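Local structure of putative nucleotidyltransferase TM1012 (Thermotoga maritima, 4HX0) at residues Val27-Thr32 with Lys129-Ser134; Thr32-Phe37 with Val44-Ile49; Ala38-Pro43 with Arg121-His126; Arg63-Phe68 with Leu88-Ile93. The protein probably transfers a nucleotide to an as yet unassigned acceptor, as expected of a putative nucleotidyltransferase related to the aminoglycoside adenylyltransferases. One frame throughout, in Å; residues are numbered along the deposited sequence.

Contact 1 of 4, residues Val27-Thr32 with Lys129-Ser134. With BU1 (1,4-butanediol), chain P.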
loop_
_atom_site.group_PDB
_atom_site.type_symbol
_atom_site.label_atom_id
_atom_site.label_comp_id
_atom_site.label_asym_id
_atom_site.label_seq_id
_atom_site.Cartn_x
_atom_site.Cartn_y
_atom_site.Cartn_z
ATOM N N VAL A 27 -2.026 12.765 -8.673
ATOM C CA VAL A 27 -1.687 11.378 -8.413
ATOM C C VAL A 27 -2.822 10.698 -7.665
ATOM O O VAL A 27 -3.348 11.203 -6.659
ATOM C CB VAL A 27 -0.345 11.232 -7.654
ATOM C CG1 VAL A 27 -0.021 9.763 -7.411
ATOM C CG2 VAL A 27 0.781 11.869 -8.450
ATOM N N ASN A 28 -3.196 9.548 -8.200
ATOM C CA ASN A 28 -4.209 8.695 -7.627
ATOM C C ASN A 28 -3.487 7.739 -6.700
ATOM O O ASN A 28 -2.945 6.745 -7.149
ATOM C CB ASN A 28 -4.890 7.947 -8.776
ATOM C CG ASN A 28 -5.849 6.878 -8.310
ATOM O OD1 ASN A 28 -6.386 6.944 -7.216
ATOM N ND2 ASN A 28 -6.021 5.841 -9.143
ATOM N N TRP A 29 -3.474 8.066 -5.400
ATOM C CA TRP A 29 -2.758 7.287 -4.439
ATOM C C TRP A 29 -3.559 7.092 -3.192
ATOM O O TRP A 29 -4.482 7.849 -2.884
ATOM C CB TRP A 29 -1.396 7.917 -4.130
ATOM C CG TRP A 29 -1.506 9.227 -3.394
ATOM C CD1 TRP A 29 -1.955 10.448 -3.884
ATOM C CD2 TRP A 29 -1.197 9.476 -1.984
ATOM N NE1 TRP A 29 -1.931 11.397 -2.901
ATOM C CE2 TRP A 29 -1.474 10.888 -1.747
ATOM C CE3 TRP A 29 -0.713 8.695 -0.933
ATOM C CZ2 TRP A 29 -1.289 11.481 -0.491
ATOM C CZ3 TRP A 29 -0.506 9.304 0.314
ATOM C CH2 TRP A 29 -0.792 10.660 0.528
ATOM N N VAL A 30 -3.201 6.057 -2.460
ATOM C CA VAL A 30 -3.805 5.771 -1.174
ATOM C C VAL A 30 -2.731 5.161 -0.322
ATOM O O VAL A 30 -1.834 4.488 -0.823
ATOM C CB VAL A 30 -4.962 4.743 -1.252
ATOM C CG1 VAL A 30 -6.229 5.382 -1.786
ATOM C CG2 VAL A 30 -4.566 3.531 -2.078
ATOM N N VAL A 31 -2.826 5.415 0.967
ATOM C CA VAL A 31 -2.010 4.693 1.917
ATOM C C VAL A 31 -2.707 3.362 2.060
ATOM O O VAL A 31 -3.938 3.283 2.103
ATOM C CB VAL A 31 -1.976 5.446 3.258
ATOM C CG1 VAL A 31 -1.257 4.643 4.343
ATOM C CG2 VAL A 31 -1.271 6.781 3.058
ATOM N N THR A 32 -1.933 2.292 2.106
ATOM C CA THR A 32 -2.522 0.989 2.333
ATOM C C THR A 32 -1.741 0.309 3.457
ATOM O O THR A 32 -1.041 0.980 4.209
ATOM C CB THR A 32 -2.638 0.190 1.008
ATOM O OG1 THR A 32 -3.284 -1.070 1.236
ATOM C CG2 THR A 32 -1.283 -0.017 0.374
ATOM N N LYS A 129 -5.151 15.569 4.826
ATOM C CA LYS A 129 -6.287 14.858 4.293
ATOM C C LYS A 129 -5.667 13.686 3.539
ATOM O O LYS A 129 -5.251 13.824 2.408
ATOM C CB LYS A 129 -7.055 15.797 3.364
ATOM C CG LYS A 129 -8.307 15.240 2.725
ATOM C CD LYS A 129 -8.802 16.231 1.677
ATOM C CE LYS A 129 -9.706 15.564 0.651
ATOM N NZ LYS A 129 -9.611 16.185 -0.702
ATOM N N ILE A 130 -5.566 12.547 4.208
ATOM C CA ILE A 130 -4.802 11.416 3.690
ATOM C C ILE A 130 -5.739 10.424 2.999
ATOM O O ILE A 130 -6.730 9.993 3.604
ATOM C CB ILE A 130 -4.069 10.705 4.841
ATOM C CG1 ILE A 130 -3.118 11.690 5.558
ATOM C CG2 ILE A 130 -3.361 9.447 4.346
ATOM C CD1 ILE A 130 -1.953 12.145 4.707
ATOM N N PRO A 131 -5.443 10.086 1.726
ATOM C CA PRO A 131 -6.250 9.073 1.058
ATOM C C PRO A 131 -5.835 7.705 1.547
ATOM O O PRO A 131 -4.649 7.418 1.618
ATOM C CB PRO A 131 -5.878 9.222 -0.418
ATOM C CG PRO A 131 -4.501 9.829 -0.413
ATOM C CD PRO A 131 -4.403 10.657 0.844
ATOM N N VAL A 132 -6.819 6.888 1.884
ATOM C CA VAL A 132 -6.596 5.513 2.298
ATOM C C VAL A 132 -7.623 4.673 1.556
ATOM O O VAL A 132 -8.638 5.189 1.092
ATOM C CB VAL A 132 -6.767 5.304 3.823
ATOM C CG1 VAL A 132 -5.799 6.173 4.613
ATOM C CG2 VAL A 132 -8.201 5.599 4.281
ATOM N N LEU A 133 -7.359 3.383 1.445
ATOM C CA LEU A 133 -8.408 2.453 1.042
ATOM C C LEU A 133 -9.251 2.096 2.238
ATOM O O LEU A 133 -8.730 1.946 3.350
ATOM C CB LEU A 133 -7.833 1.181 0.416
ATOM C CG LEU A 133 -7.254 1.421 -0.969
ATOM C CD1 LEU A 133 -6.650 0.148 -1.506
ATOM C CD2 LEU A 133 -8.305 1.989 -1.923
ATOM N N SER A 134 -10.555 1.951 2.012
ATOM C CA SER A 134 -11.481 1.657 3.098
ATOM C C SER A 134 -11.025 0.452 3.908
ATOM O O SER A 134 -10.390 -0.456 3.374
ATOM C CB SER A 134 -12.878 1.387 2.564
ATOM O OG SER A 134 -12.877 0.174 1.839
HETATM C C1 BU1 P . -3.312 14.320 -4.006
HETATM C C2 BU1 P . -2.940 14.064 -2.539
HETATM C C3 BU1 P . -4.186 13.773 -1.729
HETATM C C4 BU1 P . -4.263 14.554 -0.431
HETATM O O5 BU1 P . -2.553 13.497 -4.910
HETATM O O6 BU1 P . -5.653 14.782 -0.137
#
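Val31 N donates to Pro131 O over 2.8 Å in a nearly straight bond, though the donor stands 27° out of the carbonyl plane. This anchors an isolated beta bridge between strand 29-32, at one edge of the five-stranded mixed sheet of the nucleotidyltransferase fold, and strand 129-133 of a separate two-stranded antiparallel sheet. The bond in the other direction, Leu133 N to Val31 O, is weak at 3.5 Å, consistent with short strands that cross at 69° and pair at a single point. Towards the other end of the contact a 1,4-butanediol joins the segments, its O6 donating to Lys129 O across 2.7 Å while its second hydroxyl lies beside Val27. Around the bridge the side chains pack. Pro131 brings its CG-CD edge down on one face of the Trp29 indole, CG 3.5 Å from the centroid of the six-membered ring in a CH-pi contact and CD near CZ2 and CH2. Trp29 reaches that place because CG sits between its backbone N and carbonyl carbon (chi1 68°). Val30 leans across Leu133 at about a right angle, CG2 against CG. On Val31, which Leu15 of helix 9-22 also touches, CG2 meets Ile130 CG2 methyl to methyl at 3.6 Å.

Contact 2 of 4, residues Thr32-Phe37 with Val44-Ile49. With BU1 (1,4-butanediol), chain L; BU1 (1,4-butanediol), chain U.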
loop_
_atom_site.group_PDB
_atom_site.type_symbol
_atom_site.label_atom_id
_atom_site.label_comp_id
_atom_site.label_asym_id
_atom_site.label_seq_id
_atom_site.Cartn_x
_atom_site.Cartn_y
_atom_site.Cartn_z
ATOM N N THR A 32 -1.933 2.292 2.106
ATOM C CA THR A 32 -2.522 0.989 2.333
ATOM C C THR A 32 -1.741 0.309 3.457
ATOM O O THR A 32 -1.041 0.980 4.209
ATOM C CB THR A 32 -2.638 0.190 1.008
ATOM O OG1 THR A 32 -3.284 -1.070 1.236
ATOM C CG2 THR A 32 -1.283 -0.017 0.374
ATOM N N GLY A 33 -1.893 -1.001 3.618
ATOM C CA GLY A 33 -1.149 -1.707 4.650
ATOM C C GLY A 33 -1.471 -1.188 6.040
ATOM O O GLY A 33 -2.536 -0.608 6.277
ATOM N N SER A 34 -0.533 -1.383 6.954
ATOM C CA SER A 34 -0.784 -1.133 8.369
ATOM C C SER A 34 -1.154 0.323 8.630
ATOM O O SER A 34 -2.076 0.598 9.393
ATOM C CB SER A 34 0.419 -1.539 9.220
ATOM O OG SER A 34 1.538 -0.758 8.875
ATOM N N LEU A 35 -0.464 1.252 7.982
ATOM C CA LEU A 35 -0.747 2.657 8.236
ATOM C C LEU A 35 -2.193 3.025 7.870
ATOM O O LEU A 35 -2.816 3.813 8.562
ATOM C CB LEU A 35 0.274 3.579 7.544
ATOM C CG LEU A 35 0.041 5.094 7.751
ATOM C CD1 LEU A 35 0.087 5.456 9.225
ATOM C CD2 LEU A 35 1.102 5.860 6.960
ATOM N N SER A 36 -2.740 2.405 6.822
ATOM C CA SER A 36 -4.135 2.659 6.454
ATOM C C SER A 36 -5.063 2.163 7.566
ATOM O O SER A 36 -6.015 2.853 7.911
ATOM C CB SER A 36 -4.513 1.972 5.143
ATOM O OG SER A 36 -5.887 2.195 4.858
ATOM N N PHE A 37 -4.787 0.978 8.115
ATOM C CA PHE A 37 -5.573 0.466 9.264
ATOM C C PHE A 37 -5.500 1.420 10.444
ATOM O O PHE A 37 -6.545 1.771 11.031
ATOM C CB PHE A 37 -5.072 -0.910 9.678
ATOM C CG PHE A 37 -5.473 -2.013 8.738
ATOM C CD1 PHE A 37 -6.777 -2.500 8.732
ATOM C CD2 PHE A 37 -4.556 -2.567 7.865
ATOM C CE1 PHE A 37 -7.145 -3.521 7.864
ATOM C CE2 PHE A 37 -4.922 -3.593 7.003
ATOM C CZ PHE A 37 -6.217 -4.069 7.008
ATOM N N VAL A 44 -2.931 -0.759 15.364
ATOM C CA VAL A 44 -1.922 -1.657 14.858
ATOM C C VAL A 44 -0.646 -0.835 14.729
ATOM O O VAL A 44 -0.697 0.342 14.364
ATOM C CB VAL A 44 -2.355 -2.281 13.497
ATOM C CG1 VAL A 44 -2.373 -1.246 12.376
ATOM C CG2 VAL A 44 -1.489 -3.469 13.128
ATOM N N GLU A 45 0.488 -1.437 15.055
ATOM C CA GLU A 45 1.765 -0.763 14.865
ATOM C C GLU A 45 2.109 -0.723 13.387
ATOM O O GLU A 45 1.844 -1.670 12.651
ATOM C CB GLU A 45 2.895 -1.428 15.660
ATOM C CG GLU A 45 3.062 -0.887 17.070
ATOM C CD GLU A 45 4.518 -0.626 17.431
ATOM O OE1 GLU A 45 5.413 -1.156 16.733
ATOM O OE2 GLU A 45 4.766 0.119 18.407
ATOM N N VAL A 46 2.658 0.413 12.964
ATOM C CA VAL A 46 3.162 0.587 11.607
ATOM C C VAL A 46 4.676 0.399 11.585
ATOM O O VAL A 46 5.372 0.809 12.512
ATOM C CB VAL A 46 2.811 1.985 11.058
ATOM C CG1 VAL A 46 3.402 2.190 9.671
ATOM C CG2 VAL A 46 1.304 2.179 11.027
ATOM N N HIS A 47 5.181 -0.223 10.524
ATOM C CA HIS A 47 6.601 -0.521 10.412
ATOM C C HIS A 47 7.194 0.015 9.146
ATOM O O HIS A 47 8.429 0.217 9.038
ATOM C CB HIS A 47 6.828 -2.024 10.507
ATOM C CG HIS A 47 6.331 -2.628 11.795
ATOM N ND1 HIS A 47 6.805 -2.257 12.996
ATOM C CD2 HIS A 47 5.367 -3.601 12.042
ATOM C CE1 HIS A 47 6.180 -2.956 13.960
ATOM N NE2 HIS A 47 5.300 -3.779 13.372
ATOM N N ASP A 48 6.328 0.250 8.172
ATOM C CA ASP A 48 6.695 0.886 6.924
ATOM C C ASP A 48 5.424 1.476 6.358
ATOM O O ASP A 48 4.338 1.293 6.918
ATOM C CB ASP A 48 7.306 -0.120 5.953
ATOM C CG ASP A 48 6.435 -1.334 5.760
ATOM O OD1 ASP A 48 5.230 -1.250 6.079
ATOM O OD2 ASP A 48 6.945 -2.379 5.306
ATOM N N ILE A 49 5.560 2.195 5.257
ATOM C CA ILE A 49 4.426 2.919 4.709
ATOM C C ILE A 49 4.217 2.344 3.320
ATOM O O ILE A 49 5.163 2.228 2.540
ATOM C CB ILE A 49 4.705 4.421 4.645
ATOM C CG1 ILE A 49 4.882 5.004 6.064
ATOM C CG2 ILE A 49 3.604 5.141 3.872
ATOM C CD1 ILE A 49 5.256 6.474 6.055
HETATM C C1 BU1 L . 0.959 -4.586 6.532
HETATM C C2 BU1 L . 2.050 -3.521 6.601
HETATM C C3 BU1 L . 3.302 -4.081 7.268
HETATM C C4 BU1 L . 3.551 -3.455 8.631
HETATM O O5 BU1 L . 1.496 -5.866 6.852
HETATM O O6 BU1 L . 3.911 -2.080 8.478
HETATM C C1 BU1 U . 2.612 3.537 19.298
HETATM C C2 BU1 U . 2.451 2.582 18.116
HETATM C C3 BU1 U . 2.114 3.310 16.815
HETATM C C4 BU1 U . 2.633 2.544 15.596
HETATM O O5 BU1 U . 3.073 2.797 20.437
HETATM O O6 BU1 U . 3.006 3.389 14.518
#
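Val46 straddles the first turn of helix 33-37 with its two methyls: CG2 presses on the backbone at Leu35 CA, 3.5 Å away, while CG1 fills the hollow between Ser34 OG and Leu35 CB. A second bump, Val44 CG1, drops into the groove between Ser34 O (3.5 Å) and Phe37 CB, one turn apart on the helix. At the far end Leu35, its CG anti to the backbone N (chi1 179°), runs side by side with Ile49 and sets CD2 4.0 Å from Ile49 CG1. Gly33-Ser34 at the helix start and Asp48-Ile49-Asp50 on the incoming strand match the Gly-Ser and Asp-x-Asp signature of polymerase-beta-like nucleotidyltransferases. No hydrogen bond links the segments directly; a 1,4-butanediol hydroxyl does so instead. Its O6 accepts from Ser34 OG, in the conformer described, at 2.7 Å and from His47 N at 3.0 Å. The same O6 donates to Asp48 OD1 at 2.9 Å and takes a weak further bond from the backbone N of that aspartate. Such a cluster, a serine hydroxyl and backbone N-H groups facing a carboxylate, suggests a site that can accept a small polar group, consistent with the place where relatives hold the nucleotide phosphates and metal ions.

Contact 3 of 4, residues Ala38-Pro43 with Arg121-His126. With NA (sodium ion), chain C.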
loop_
_atom_site.group_PDB
_atom_site.type_symbol
_atom_site.label_atom_id
_atom_site.label_comp_id
_atom_site.label_asym_id
_atom_site.label_seq_id
_atom_site.Cartn_x
_atom_site.Cartn_y
_atom_site.Cartn_z
ATOM N N ALA A 38 -4.270 1.839 10.776
ATOM C CA ALA A 38 -4.043 2.752 11.880
ATOM C C ALA A 38 -4.758 4.097 11.677
ATOM O O ALA A 38 -5.425 4.593 12.594
ATOM C CB ALA A 38 -2.554 2.958 12.121
ATOM N N LEU A 39 -4.623 4.680 10.486
ATOM C CA LEU A 39 -5.283 5.943 10.186
ATOM C C LEU A 39 -6.790 5.814 10.302
ATOM O O LEU A 39 -7.490 6.789 10.533
ATOM C CB LEU A 39 -4.913 6.433 8.793
ATOM C CG LEU A 39 -3.459 6.893 8.615
ATOM C CD1 LEU A 39 -3.130 6.880 7.133
ATOM C CD2 LEU A 39 -3.225 8.267 9.217
ATOM N N GLN A 40 -7.291 4.603 10.135
ATOM C CA GLN A 40 -8.728 4.414 10.207
ATOM C C GLN A 40 -9.140 3.825 11.552
ATOM O O GLN A 40 -10.185 3.197 11.660
ATOM C CB GLN A 40 -9.188 3.559 9.035
ATOM C CG GLN A 40 -8.934 4.251 7.692
ATOM C CD GLN A 40 -9.400 3.440 6.514
ATOM O OE1 GLN A 40 -10.553 3.526 6.109
ATOM N NE2 GLN A 40 -8.492 2.679 5.921
ATOM N N GLY A 41 -8.293 4.009 12.563
ATOM C CA GLY A 41 -8.654 3.693 13.945
ATOM C C GLY A 41 -8.405 2.287 14.457
ATOM O O GLY A 41 -8.792 1.951 15.591
ATOM N N VAL A 42 -7.757 1.459 13.646
ATOM C CA VAL A 42 -7.467 0.104 14.059
ATOM C C VAL A 42 -6.110 0.157 14.741
ATOM O O VAL A 42 -5.138 0.621 14.142
ATOM C CB VAL A 42 -7.515 -0.907 12.886
ATOM C CG1 VAL A 42 -7.288 -2.329 13.395
ATOM C CG2 VAL A 42 -8.869 -0.837 12.201
ATOM N N PRO A 43 -6.053 -0.249 16.018
ATOM C CA PRO A 43 -4.796 -0.079 16.742
ATOM C C PRO A 43 -3.811 -1.142 16.272
ATOM O O PRO A 43 -3.885 -2.298 16.680
ATOM C CB PRO A 43 -5.206 -0.274 18.208
ATOM C CG PRO A 43 -6.373 -1.210 18.143
ATOM C CD PRO A 43 -7.065 -0.967 16.823
ATOM N N ARG A 121 -10.972 6.704 0.730
ATOM C CA ARG A 121 -11.554 7.721 1.581
ATOM C C ARG A 121 -10.451 8.599 2.098
ATOM O O ARG A 121 -9.283 8.201 2.127
ATOM C CB ARG A 121 -12.337 7.140 2.743
ATOM C CG ARG A 121 -11.482 6.383 3.711
ATOM C CD ARG A 121 -12.296 5.921 4.891
ATOM N NE ARG A 121 -12.436 6.946 5.917
ATOM C CZ ARG A 121 -12.541 6.663 7.207
ATOM N NH1 ARG A 121 -12.495 5.399 7.606
ATOM N NH2 ARG A 121 -12.681 7.633 8.094
ATOM N N PHE A 122 -10.837 9.808 2.458
ATOM C CA PHE A 122 -9.895 10.781 2.942
ATOM C C PHE A 122 -10.042 10.877 4.448
ATOM O O PHE A 122 -11.124 11.118 4.979
ATOM C CB PHE A 122 -10.096 12.113 2.217
ATOM C CG PHE A 122 -9.601 12.089 0.791
ATOM C CD1 PHE A 122 -8.259 12.285 0.510
ATOM C CD2 PHE A 122 -10.476 11.829 -0.264
ATOM C CE1 PHE A 122 -7.792 12.267 -0.803
ATOM C CE2 PHE A 122 -10.016 11.797 -1.579
ATOM C CZ PHE A 122 -8.669 12.010 -1.845
ATOM N N VAL A 123 -8.948 10.604 5.132
ATOM C CA VAL A 123 -8.917 10.629 6.570
ATOM C C VAL A 123 -8.256 11.948 6.938
ATOM O O VAL A 123 -7.137 12.213 6.507
ATOM C CB VAL A 123 -8.089 9.435 7.102
ATOM C CG1 VAL A 123 -7.669 9.654 8.542
ATOM C CG2 VAL A 123 -8.886 8.134 6.953
ATOM N N GLU A 124 -8.960 12.792 7.683
ATOM C CA GLU A 124 -8.371 14.022 8.204
ATOM C C GLU A 124 -7.533 13.654 9.414
ATOM O O GLU A 124 -8.056 13.140 10.393
ATOM C CB GLU A 124 -9.450 15.040 8.592
ATOM C CG GLU A 124 -10.250 15.610 7.428
ATOM C CD GLU A 124 -9.384 16.292 6.383
ATOM O OE1 GLU A 124 -8.187 16.520 6.651
ATOM O OE2 GLU A 124 -9.896 16.609 5.292
ATOM N N THR A 125 -6.233 13.898 9.344
ATOM C CA THR A 125 -5.352 13.495 10.432
ATOM C C THR A 125 -4.163 14.429 10.536
ATOM O O THR A 125 -3.404 14.587 9.591
ATOM C CB THR A 125 -4.845 12.036 10.267
ATOM O OG1 THR A 125 -3.946 11.720 11.336
ATOM C CG2 THR A 125 -4.096 11.860 8.946
ATOM N N HIS A 126 -3.991 15.041 11.699
ATOM C CA HIS A 126 -2.855 15.952 11.915
ATOM C C HIS A 126 -2.748 17.012 10.873
ATOM O O HIS A 126 -1.653 17.291 10.389
ATOM C CB HIS A 126 -1.556 15.172 11.986
ATOM C CG HIS A 126 -1.501 14.218 13.144
ATOM N ND1 HIS A 126 -2.060 12.992 13.098
ATOM C CD2 HIS A 126 -0.968 14.359 14.423
ATOM C CE1 HIS A 126 -1.869 12.368 14.267
ATOM N NE2 HIS A 126 -1.191 13.195 15.077
HETATM NA NA NA C . -4.955 3.609 15.229
HETATM O O HOH W 1 -12.654 4.106 10.548
#
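Leu39 and Gln40, at the point where a Schellman motif ends helix 33-39, pack on the side of strand 121-125 that carries Arg121, Val123 and Thr125. Gly41 is the C-prime residue of the motif, its N bound to Ala38 O and Val42 N to Phe37 O, and the same Ala38 O binds a sodium ion at 2.9 Å. The polar link is modest: Arg121 NH1 gives Gln40 OE1 a weak hydrogen bond of 3.1 Å, bent to 134°. The two chains slide past each other in opposite directions, with amide and guanidinium planes 76° apart, and the bend at chi3 of Arg121 (-84°) folds the guanidinium over Val123 CG2, 3.7 Å from its plane. A water in that plane, at the guanidinium edge, accepts from Arg121 NH1 and donates to Gln40 O at 2.9 Å, giving a second route across. The firmer bonds of Gln40 are made by NE2, to Ser36 O in its own helix and to Leu133 O at the end of strand 128-133. A leucine in its place has no amide to offer, and would probably leave helix and strand without this link and the Arg121 guanidinium freer to turn. Next to this polar corner Val123 CG1 packs 4.2 Å from Leu39 CB and also touches the Leu39 carbonyl oxygen. The Leu39 and Thr125 side chains cross at about a right angle, CD2 touching CG2 at 3.7 Å. Thr125 OG1 itself turns to His126 ND1, 2.9 Å away. This suggests that the aliphatic contacts, not the weak arginine bond, contribute most of the attachment between these two segments.

Contact 4 of 4, residues Arg63-Phe68 with Leu88-Ile93. With BU1 (1,4-butanediol), chain J.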
loop_
_atom_site.group_PDB
_atom_site.type_symbol
_atom_site.label_atom_id
_atom_site.label_comp_id
_atom_site.label_asym_id
_atom_site.label_seq_id
_atom_site.Cartn_x
_atom_site.Cartn_y
_atom_site.Cartn_z
ATOM N N ARG A 63 9.157 9.863 -9.355
ATOM C CA ARG A 63 9.751 11.109 -9.824
ATOM C C ARG A 63 9.615 12.219 -8.767
ATOM O O ARG A 63 10.576 12.926 -8.466
ATOM C CB ARG A 63 9.066 11.519 -11.126
ATOM C CG ARG A 63 9.610 12.796 -11.724
ATOM C CD ARG A 63 8.816 13.275 -12.923
ATOM N NE ARG A 63 9.497 14.458 -13.442
ATOM C CZ ARG A 63 9.222 15.065 -14.590
ATOM N NH1 ARG A 63 8.252 14.607 -15.382
ATOM N NH2 ARG A 63 9.928 16.138 -14.944
ATOM N N ILE A 64 8.413 12.390 -8.226
ATOM C CA ILE A 64 8.197 13.364 -7.143
ATOM C C ILE A 64 9.155 13.154 -5.966
ATOM O O ILE A 64 9.621 14.116 -5.344
ATOM C CB ILE A 64 6.736 13.338 -6.679
ATOM C CG1 ILE A 64 5.845 13.897 -7.791
ATOM C CG2 ILE A 64 6.548 14.155 -5.402
ATOM C CD1 ILE A 64 4.379 13.526 -7.666
ATOM N N PHE A 65 9.440 11.900 -5.639
ATOM C CA PHE A 65 10.280 11.578 -4.484
ATOM C C PHE A 65 11.623 10.999 -4.920
ATOM O O PHE A 65 12.226 10.183 -4.219
ATOM C CB PHE A 65 9.555 10.572 -3.582
ATOM C CG PHE A 65 8.300 11.119 -2.965
ATOM C CD1 PHE A 65 8.346 11.781 -1.750
ATOM C CD2 PHE A 65 7.080 10.957 -3.602
ATOM C CE1 PHE A 65 7.181 12.297 -1.194
ATOM C CE2 PHE A 65 5.915 11.443 -3.043
ATOM C CZ PHE A 65 5.968 12.111 -1.837
ATOM N N SER A 66 12.107 11.459 -6.070
ATOM C CA SER A 66 13.298 10.881 -6.693
ATOM C C SER A 66 14.497 10.777 -5.743
ATOM O O SER A 66 15.205 9.766 -5.736
ATOM C CB SER A 66 13.667 11.671 -7.955
ATOM O OG SER A 66 13.894 13.025 -7.634
ATOM N N GLU A 67 14.722 11.807 -4.933
ATOM C CA GLU A 67 15.855 11.791 -4.002
ATOM C C GLU A 67 15.781 10.682 -2.935
ATOM O O GLU A 67 16.801 10.336 -2.337
ATOM C CB GLU A 67 16.066 13.170 -3.375
ATOM C CG GLU A 67 15.030 13.543 -2.326
ATOM C CD GLU A 67 13.938 14.443 -2.873
ATOM O OE1 GLU A 67 13.752 15.524 -2.250
ATOM O OE2 GLU A 67 13.301 14.088 -3.915
ATOM N N PHE A 68 14.581 10.113 -2.727
ATOM C CA PHE A 68 14.353 9.085 -1.702
ATOM C C PHE A 68 14.254 7.674 -2.254
ATOM O O PHE A 68 14.093 6.737 -1.497
ATOM C CB PHE A 68 13.047 9.365 -0.963
ATOM C CG PHE A 68 13.014 10.694 -0.313
ATOM C CD1 PHE A 68 13.841 10.964 0.767
ATOM C CD2 PHE A 68 12.190 11.692 -0.808
ATOM C CE1 PHE A 68 13.828 12.210 1.364
ATOM C CE2 PHE A 68 12.161 12.947 -0.213
ATOM C CZ PHE A 68 12.993 13.205 0.869
ATOM N N LEU A 88 10.857 3.788 -1.596
ATOM C CA LEU A 88 11.532 4.961 -1.097
ATOM C C LEU A 88 11.999 4.655 0.299
ATOM O O LEU A 88 11.415 3.819 1.005
ATOM C CB LEU A 88 10.579 6.149 -1.023
ATOM C CG LEU A 88 9.636 6.411 -2.201
ATOM C CD1 LEU A 88 8.690 7.547 -1.833
ATOM C CD2 LEU A 88 10.398 6.755 -3.463
ATOM N N ILE A 89 13.028 5.367 0.721
ATOM C CA ILE A 89 13.320 5.435 2.110
ATOM C C ILE A 89 13.307 6.913 2.469
ATOM O O ILE A 89 14.019 7.706 1.886
ATOM C CB ILE A 89 14.638 4.713 2.469
ATOM C CG1 ILE A 89 14.479 3.198 2.233
ATOM C CG2 ILE A 89 14.997 4.996 3.914
ATOM C CD1 ILE A 89 15.707 2.386 2.556
ATOM N N ILE A 90 12.442 7.284 3.402
ATOM C CA ILE A 90 12.363 8.662 3.842
ATOM C C ILE A 90 12.612 8.654 5.333
ATOM O O ILE A 90 11.924 7.951 6.078
ATOM C CB ILE A 90 10.983 9.312 3.533
ATOM C CG1 ILE A 90 10.623 9.185 2.043
ATOM C CG2 ILE A 90 10.989 10.773 3.984
ATOM C CD1 ILE A 90 9.206 9.646 1.697
ATOM N N ASP A 91 13.621 9.419 5.762
ATOM C CA ASP A 91 13.991 9.462 7.183
ATOM C C ASP A 91 14.123 8.058 7.788
ATOM O O ASP A 91 13.654 7.825 8.892
ATOM C CB ASP A 91 12.949 10.251 7.996
ATOM C CG ASP A 91 12.741 11.653 7.477
ATOM O OD1 ASP A 91 13.538 12.100 6.627
ATOM O OD2 ASP A 91 11.783 12.315 7.929
ATOM N N GLY A 92 14.722 7.135 7.044
ATOM C CA GLY A 92 14.903 5.762 7.484
ATOM C C GLY A 92 13.658 4.892 7.486
ATOM O O GLY A 92 13.709 3.767 7.936
ATOM N N ILE A 93 12.537 5.409 6.986
ATOM C CA ILE A 93 11.316 4.624 6.931
ATOM C C ILE A 93 11.087 4.183 5.487
ATOM O O ILE A 93 11.178 5.001 4.574
ATOM C CB ILE A 93 10.138 5.420 7.488
ATOM C CG1 ILE A 93 10.341 5.601 9.000
ATOM C CG2 ILE A 93 8.799 4.714 7.224
ATOM C CD1 ILE A 93 9.275 6.465 9.600
HETATM C C1 BU1 J . 10.875 15.757 2.252
HETATM C C2 BU1 J . 12.247 16.419 2.318
HETATM C C3 BU1 J . 12.916 16.040 3.630
HETATM C C4 BU1 J . 14.288 15.414 3.444
HETATM O O5 BU1 J . 9.992 16.565 1.474
HETATM O O6 BU1 J . 14.432 14.338 4.385
#
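Phe68 O, at the end of the 3-10 turn 66-68, accepts Ile89 N at 2.8 Å with 159° at the hydrogen, and Leu88 CA makes a CA-H...O contact with the same oxygen. The turn follows helix 55-64 and leads into edge strand 69-77, so the bond sets it beside the beta hairpin of strands 81-90 and 93-103, whose type I' turn spans Ile90 to Ile93. Phe68 carries the packing. With CG anti to the carbonyl carbon (chi1 -58°), its ring swings clear of that bonded carbonyl and slots between two aliphatic groups: Ile90 CG1 makes a CH-pi contact on one face, 4.1 Å from the centroid, and Glu67 CG covers the opposite face at 3.6 Å from the plane. A serine here would probably open a gap between Ile90 and Glu67 and strip the bound diol of its aromatic neighbour. Phe65 packs beside it, its CB against Leu88 CD1 at 3.6 Å and its CD1 near Ile90 CD1, with Leu22 of helix 9-22 also touching it. The 1,4-butanediol, hydrogen-bonded to Lys17 and Arg21, lies past the rim of the Phe68 ring, where C1 comes 3.6 Å from Phe68 CZ.

In the fold
From the N terminus, strand 29-32 runs straight into helix 33-39, so contacts 1 and 2 share Thr32 and contact 3 takes up the last turn of the same helix. Contact 2 closes the shortest loop, bringing the chain back over the helix it has just left; contact 3 crosses it, because 38-43 lies between the two segments of contact 2 while 121-126 lies after both. Contact 4 follows contact 2 and joins the end of helix 55-64 to the 81-90/93-103 hairpin inside the loop of contact 3. Contact 1 closes last and encompasses all three, tying the sheet edge to the small two-stranded sheet. Contacts 3 and 4 do not touch, their nearest atoms being about 12 Å apart.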